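Local atomic coordinates of ferritin, putative (Archaeoglobus fulgidus, PDB entry 5LS9), a protein that probably oxidises and stores iron inside a hollow shell of 24 subunits, here in a humanized form intended for delivery to targeted cells. Residues Gly40-Glu51 with Leu156-Thr166. The protein carries 10 engineered substitutions. Sequence-based numbering, arbitrary orientation.
Sequences GFSNWMRVQWQE and LDKELSLRQFT
The indole of Trp44 takes the guanidinium of Arg163 over one face, with NH1 above the middle of the ring system. It is a cation-pi contact, CZ of Arg163 lying 4.4 Å from the centroid of the five-membered ring of Trp44, although the two planes are tilted 45° apart. Over one face of the Phe41 ring sits CD1 of Leu160, 3.9 Å from the ring centroid, a CH-pi contact suited to a branched aliphatic chain; at the edge of this ring, near its plane, comes OD1 of Asp157, where the aromatic hydrogens carry slight positive charge. CG1 of Val47 covers a face of the guanidinium of Arg163, while NH1 and NH2 reach polar acceptors on helix 39-65. NH1 donates to OE1 of Gln48 (3.1 Å, 159° at the hydrogen), which lies in the plane of the guanidinium, though NH1 stands above the amide plane. NH2 meets OE2 of Glu51 obliquely in a salt bridge. Arginine fits because its chain, extended from CG to NE, carries the charge from an irregular tail to helix 39-65. This helix belongs to the ferritin four-helix bundle; the short fifth helix 150-160 packs at the bundle's end, and the tail after it runs along helix 39-65. Gln48, whose side chain lies about 7 Å from the bound magnesium ion, also makes a weak hydrogen bond to Glu132. Lacking a side chain, Gly40 lays its backbone directly against helix 150-160, its CA-H pointing at the carbonyl O of Asp157. With CG of Asp157 anti to the backbone N (chi1 174°), OD1 accepts from Gly40 N at 2.7 Å. The chain then turns from Leu160 to Arg163 in a type I beta turn. Farther along, CE1 of Phe165 rests 3.5 Å from CB of Gln50.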
loop_
_atom_site.group_PDB
_atom_site.type_symbol
_atom_site.label_atom_id
_atom_site.label_comp_id
_atom_site.label_asym_id
_atom_site.label_seq_id
_atom_site.Cartn_x
_atom_site.Cartn_y
_atom_site.Cartn_z
ATOM N N GLY F 40 3.864 31.428 38.182
ATOM C CA GLY F 40 4.113 29.990 38.244
ATOM C C GLY F 40 3.742 29.393 39.590
ATOM O O GLY F 40 3.167 28.304 39.663
ATOM N N PHE F 41 4.072 30.106 40.661
ATOM C CA PHE F 41 3.685 29.683 42.003
ATOM C C PHE F 41 2.163 29.670 42.116
ATOM O O PHE F 41 1.578 28.723 42.650
ATOM C CB PHE F 41 4.282 30.617 43.058
ATOM C CG PHE F 41 5.738 30.388 43.307
ATOM C CD1 PHE F 41 6.695 30.868 42.429
ATOM C CD2 PHE F 41 6.151 29.679 44.418
ATOM C CE1 PHE F 41 8.039 30.643 42.658
ATOM C CE2 PHE F 41 7.493 29.451 44.658
ATOM C CZ PHE F 41 8.440 29.934 43.776
ATOM N N SER F 42 1.532 30.726 41.600
ATOM C CA SER F 42 0.068 30.834 41.580
ATOM C C SER F 42 -0.572 29.644 40.868
ATOM O O SER F 42 -1.540 29.070 41.363
ATOM C CB SER F 42 -0.379 32.141 40.909
ATOM O OG SER F 42 -0.275 32.067 39.501
ATOM N N ASN F 43 -0.025 29.283 39.709
ATOM C CA ASN F 43 -0.512 28.139 38.950
ATOM C C ASN F 43 -0.435 26.831 39.754
ATOM O O ASN F 43 -1.382 26.034 39.742
ATOM C CB ASN F 43 0.273 28.003 37.642
ATOM C CG ASN F 43 -0.201 26.832 36.797
ATOM O OD1 ASN F 43 0.383 25.743 36.836
ATOM N ND2 ASN F 43 -1.280 27.042 36.049
ATOM N N TRP F 44 0.684 26.633 40.454
ATOM C CA TRP F 44 0.928 25.418 41.253
ATOM C C TRP F 44 -0.114 25.189 42.338
ATOM O O TRP F 44 -0.593 24.070 42.519
ATOM C CB TRP F 44 2.297 25.494 41.920
ATOM C CG TRP F 44 2.801 24.185 42.459
ATOM C CD1 TRP F 44 3.587 23.295 41.804
ATOM C CD2 TRP F 44 2.572 23.637 43.765
ATOM N NE1 TRP F 44 3.866 22.226 42.612
ATOM C CE2 TRP F 44 3.258 22.411 43.825
ATOM C CE3 TRP F 44 1.851 24.059 44.885
ATOM C CZ2 TRP F 44 3.246 21.598 44.956
ATOM C CZ3 TRP F 44 1.838 23.250 46.012
ATOM C CH2 TRP F 44 2.532 22.033 46.036
ATOM N N MET F 45 -0.451 26.246 43.068
ATOM C CA MET F 45 -1.472 26.162 44.110
ATOM C C MET F 45 -2.874 25.904 43.528
ATOM O O MET F 45 -3.623 25.092 44.063
ATOM C CB MET F 45 -1.464 27.431 44.954
ATOM C CG MET F 45 -0.149 27.670 45.685
ATOM S SD MET F 45 0.076 26.625 47.138
ATOM C CE MET F 45 1.849 26.672 47.310
ATOM N N ARG F 46 -3.216 26.577 42.429
ATOM C CA ARG F 46 -4.495 26.354 41.738
ATOM C C ARG F 46 -4.675 24.885 41.360
ATOM O O ARG F 46 -5.765 24.332 41.484
ATOM C CB ARG F 46 -4.596 27.210 40.463
ATOM C CG ARG F 46 -4.724 28.714 40.689
ATOM C CD ARG F 46 -6.161 29.139 40.955
ATOM N NE ARG F 46 -6.970 29.168 39.734
ATOM C CZ ARG F 46 -6.986 30.161 38.840
ATOM N NH1 ARG F 46 -6.229 31.249 39.000
ATOM N NH2 ARG F 46 -7.768 30.061 37.765
ATOM N N VAL F 47 -3.604 24.261 40.879
ATOM C CA VAL F 47 -3.650 22.844 40.522
ATOM C C VAL F 47 -3.790 21.999 41.793
ATOM O O VAL F 47 -4.596 21.060 41.847
ATOM C CB VAL F 47 -2.408 22.418 39.704
ATOM C CG1 VAL F 47 -2.352 20.906 39.540
ATOM C CG2 VAL F 47 -2.416 23.083 38.332
ATOM N N GLN F 48 -3.020 22.344 42.821
ATOM C CA GLN F 48 -3.107 21.647 44.100
ATOM C C GLN F 48 -4.490 21.796 44.719
ATOM O O GLN F 48 -4.934 20.927 45.456
ATOM C CB GLN F 48 -2.066 22.198 45.063
ATOM C CG GLN F 48 -1.887 21.360 46.313
ATOM C CD GLN F 48 -1.172 20.055 46.037
ATOM O OE1 GLN F 48 -0.008 20.051 45.636
ATOM N NE2 GLN F 48 -1.859 18.939 46.257
ATOM N N TRP F 49 -5.130 22.929 44.423
ATOM C CA TRP F 49 -6.514 23.251 44.826
ATOM C C TRP F 49 -7.499 22.297 44.172
ATOM O O TRP F 49 -8.296 21.656 44.858
ATOM C CB TRP F 49 -6.826 24.754 44.523
ATOM C CG TRP F 49 -8.179 25.135 43.877
ATOM C CD1 TRP F 49 -8.403 25.409 42.554
ATOM C CD2 TRP F 49 -9.444 25.341 44.539
ATOM N NE1 TRP F 49 -9.719 25.738 42.347
ATOM C CE2 TRP F 49 -10.383 25.704 43.544
ATOM C CE3 TRP F 49 -9.878 25.234 45.870
ATOM C CZ2 TRP F 49 -11.725 25.966 43.836
ATOM C CZ3 TRP F 49 -11.217 25.499 46.162
ATOM C CH2 TRP F 49 -12.121 25.862 45.144
ATOM N N GLN F 50 -7.421 22.184 42.851
ATOM C CA GLN F 50 -8.237 21.222 42.118
ATOM C C GLN F 50 -7.957 19.807 42.611
ATOM O O GLN F 50 -8.884 19.065 42.927
ATOM C CB GLN F 50 -7.952 21.297 40.619
ATOM C CG GLN F 50 -8.435 22.572 39.947
ATOM C CD GLN F 50 -7.650 22.897 38.688
ATOM O OE1 GLN F 50 -6.676 23.658 38.733
ATOM N NE2 GLN F 50 -8.053 22.307 37.565
ATOM N N GLU F 51 -6.678 19.445 42.690
ATOM C CA GLU F 51 -6.300 18.073 43.009
ATOM C C GLU F 51 -6.779 17.613 44.382
ATOM O O GLU F 51 -7.237 16.474 44.528
ATOM C CB GLU F 51 -4.794 17.897 42.900
ATOM C CG GLU F 51 -4.316 17.795 41.465
ATOM C CD GLU F 51 -2.809 17.756 41.368
ATOM O OE1 GLU F 51 -2.292 17.847 40.236
ATOM O OE2 GLU F 51 -2.145 17.639 42.424
ATOM N N LEU F 156 12.762 29.407 39.023
ATOM C CA LEU F 156 11.900 28.435 39.680
ATOM C C LEU F 156 10.437 28.731 39.368
ATOM O O LEU F 156 9.669 27.817 39.044
ATOM C CB LEU F 156 12.147 28.448 41.194
ATOM C CG LEU F 156 11.484 27.347 42.027
ATOM C CD1 LEU F 156 11.975 25.952 41.650
ATOM C CD2 LEU F 156 11.736 27.611 43.501
ATOM N N ASP F 157 10.072 30.011 39.451
ATOM C CA ASP F 157 8.718 30.465 39.130
ATOM C C ASP F 157 8.229 29.806 37.854
ATOM O O ASP F 157 7.292 29.011 37.884
ATOM C CB ASP F 157 8.668 31.988 38.972
ATOM C CG ASP F 157 7.314 32.482 38.492
ATOM O OD1 ASP F 157 6.300 32.124 39.131
ATOM O OD2 ASP F 157 7.258 33.222 37.483
ATOM N N LYS F 158 8.899 30.110 36.746
ATOM C CA LYS F 158 8.472 29.646 35.423
ATOM C C LYS F 158 8.249 28.135 35.400
ATOM O O LYS F 158 7.292 27.649 34.796
ATOM C CB LYS F 158 9.505 30.039 34.363
ATOM C CG LYS F 158 9.033 29.890 32.926
ATOM C CD LYS F 158 10.122 30.331 31.958
ATOM C CE LYS F 158 9.761 30.038 30.507
ATOM N NZ LYS F 158 10.787 30.538 29.545
ATOM N N GLU F 159 9.130 27.405 36.078
ATOM C CA GLU F 159 9.096 25.944 36.062
ATOM C C GLU F 159 7.767 25.414 36.603
ATOM O O GLU F 159 7.142 24.558 35.981
ATOM C CB GLU F 159 10.267 25.369 36.860
ATOM C CG GLU F 159 11.180 24.484 36.033
ATOM C CD GLU F 159 12.304 23.885 36.847
ATOM O OE1 GLU F 159 12.554 24.375 37.972
ATOM O OE2 GLU F 159 12.938 22.925 36.358
ATOM N N LEU F 160 7.334 25.947 37.746
ATOM C CA LEU F 160 6.067 25.547 38.374
ATOM C C LEU F 160 4.831 25.807 37.503
ATOM O O LEU F 160 3.810 25.135 37.676
ATOM C CB LEU F 160 5.918 26.242 39.726
ATOM C CG LEU F 160 6.957 25.762 40.745
ATOM C CD1 LEU F 160 7.579 26.920 41.506
ATOM C CD2 LEU F 160 6.367 24.759 41.718
ATOM N N SER F 161 4.937 26.765 36.573
ATOM C CA SER F 161 3.886 27.042 35.569
ATOM C C SER F 161 3.443 25.804 34.790
ATOM O O SER F 161 2.284 25.697 34.399
ATOM C CB SER F 161 4.351 28.081 34.537
ATOM O OG SER F 161 5.152 29.088 35.110
ATOM N N LEU F 162 4.370 24.873 34.572
ATOM C CA LEU F 162 4.141 23.729 33.684
ATOM C C LEU F 162 3.426 22.543 34.350
ATOM O O LEU F 162 3.247 21.497 33.727
ATOM C CB LEU F 162 5.471 23.271 33.064
ATOM C CG LEU F 162 6.181 24.273 32.134
ATOM C CD1 LEU F 162 7.186 25.143 32.874
ATOM C CD2 LEU F 162 6.898 23.552 31.004
ATOM N N ARG F 163 3.011 22.692 35.603
ATOM C CA ARG F 163 2.166 21.679 36.229
ATOM C C ARG F 163 0.762 21.735 35.619
ATOM O O ARG F 163 0.340 22.781 35.130
ATOM C CB ARG F 163 2.093 21.900 37.733
ATOM C CG ARG F 163 1.534 20.713 38.489
ATOM C CD ARG F 163 1.246 21.048 39.941
ATOM N NE ARG F 163 0.786 19.870 40.668
ATOM C CZ ARG F 163 0.536 19.832 41.973
ATOM N NH1 ARG F 163 0.688 20.916 42.722
ATOM N NH2 ARG F 163 0.124 18.704 42.534
ATOM N N GLN F 164 0.055 20.608 35.626
ATOM C CA GLN F 164 -1.313 20.548 35.092
ATOM C C GLN F 164 -2.223 19.566 35.848
ATOM O O GLN F 164 -1.769 18.778 36.678
ATOM C CB GLN F 164 -1.288 20.222 33.592
ATOM C CG GLN F 164 -1.054 21.435 32.693
ATOM C CD GLN F 164 -1.306 21.154 31.216
ATOM O OE1 GLN F 164 -1.951 20.164 30.847
ATOM N NE2 GLN F 164 -0.802 22.039 30.359
ATOM N N PHE F 165 -3.515 19.637 35.540
ATOM C CA PHE F 165 -4.564 18.922 36.264
ATOM C C PHE F 165 -4.484 17.424 35.987
ATOM O O PHE F 165 -4.485 17.015 34.832
ATOM C CB PHE F 165 -5.917 19.498 35.822
ATOM C CG PHE F 165 -7.105 18.993 36.595
ATOM C CD1 PHE F 165 -7.063 18.837 37.974
ATOM C CD2 PHE F 165 -8.298 18.728 35.935
ATOM C CE1 PHE F 165 -8.173 18.383 38.668
ATOM C CE2 PHE F 165 -9.411 18.284 36.628
ATOM C CZ PHE F 165 -9.349 18.108 37.995
ATOM N N THR F 166 -4.441 16.616 37.045
ATOM C CA THR F 166 -4.087 15.187 36.942
ATOM C C THR F 166 -5.065 14.245 36.198
ATOM O O THR F 166 -4.662 13.598 35.225
ATOM C CB THR F 166 -3.803 14.598 38.344
ATOM O OG1 THR F 166 -2.967 15.503 39.080
ATOM C CG2 THR F 166 -3.108 13.224 38.250
#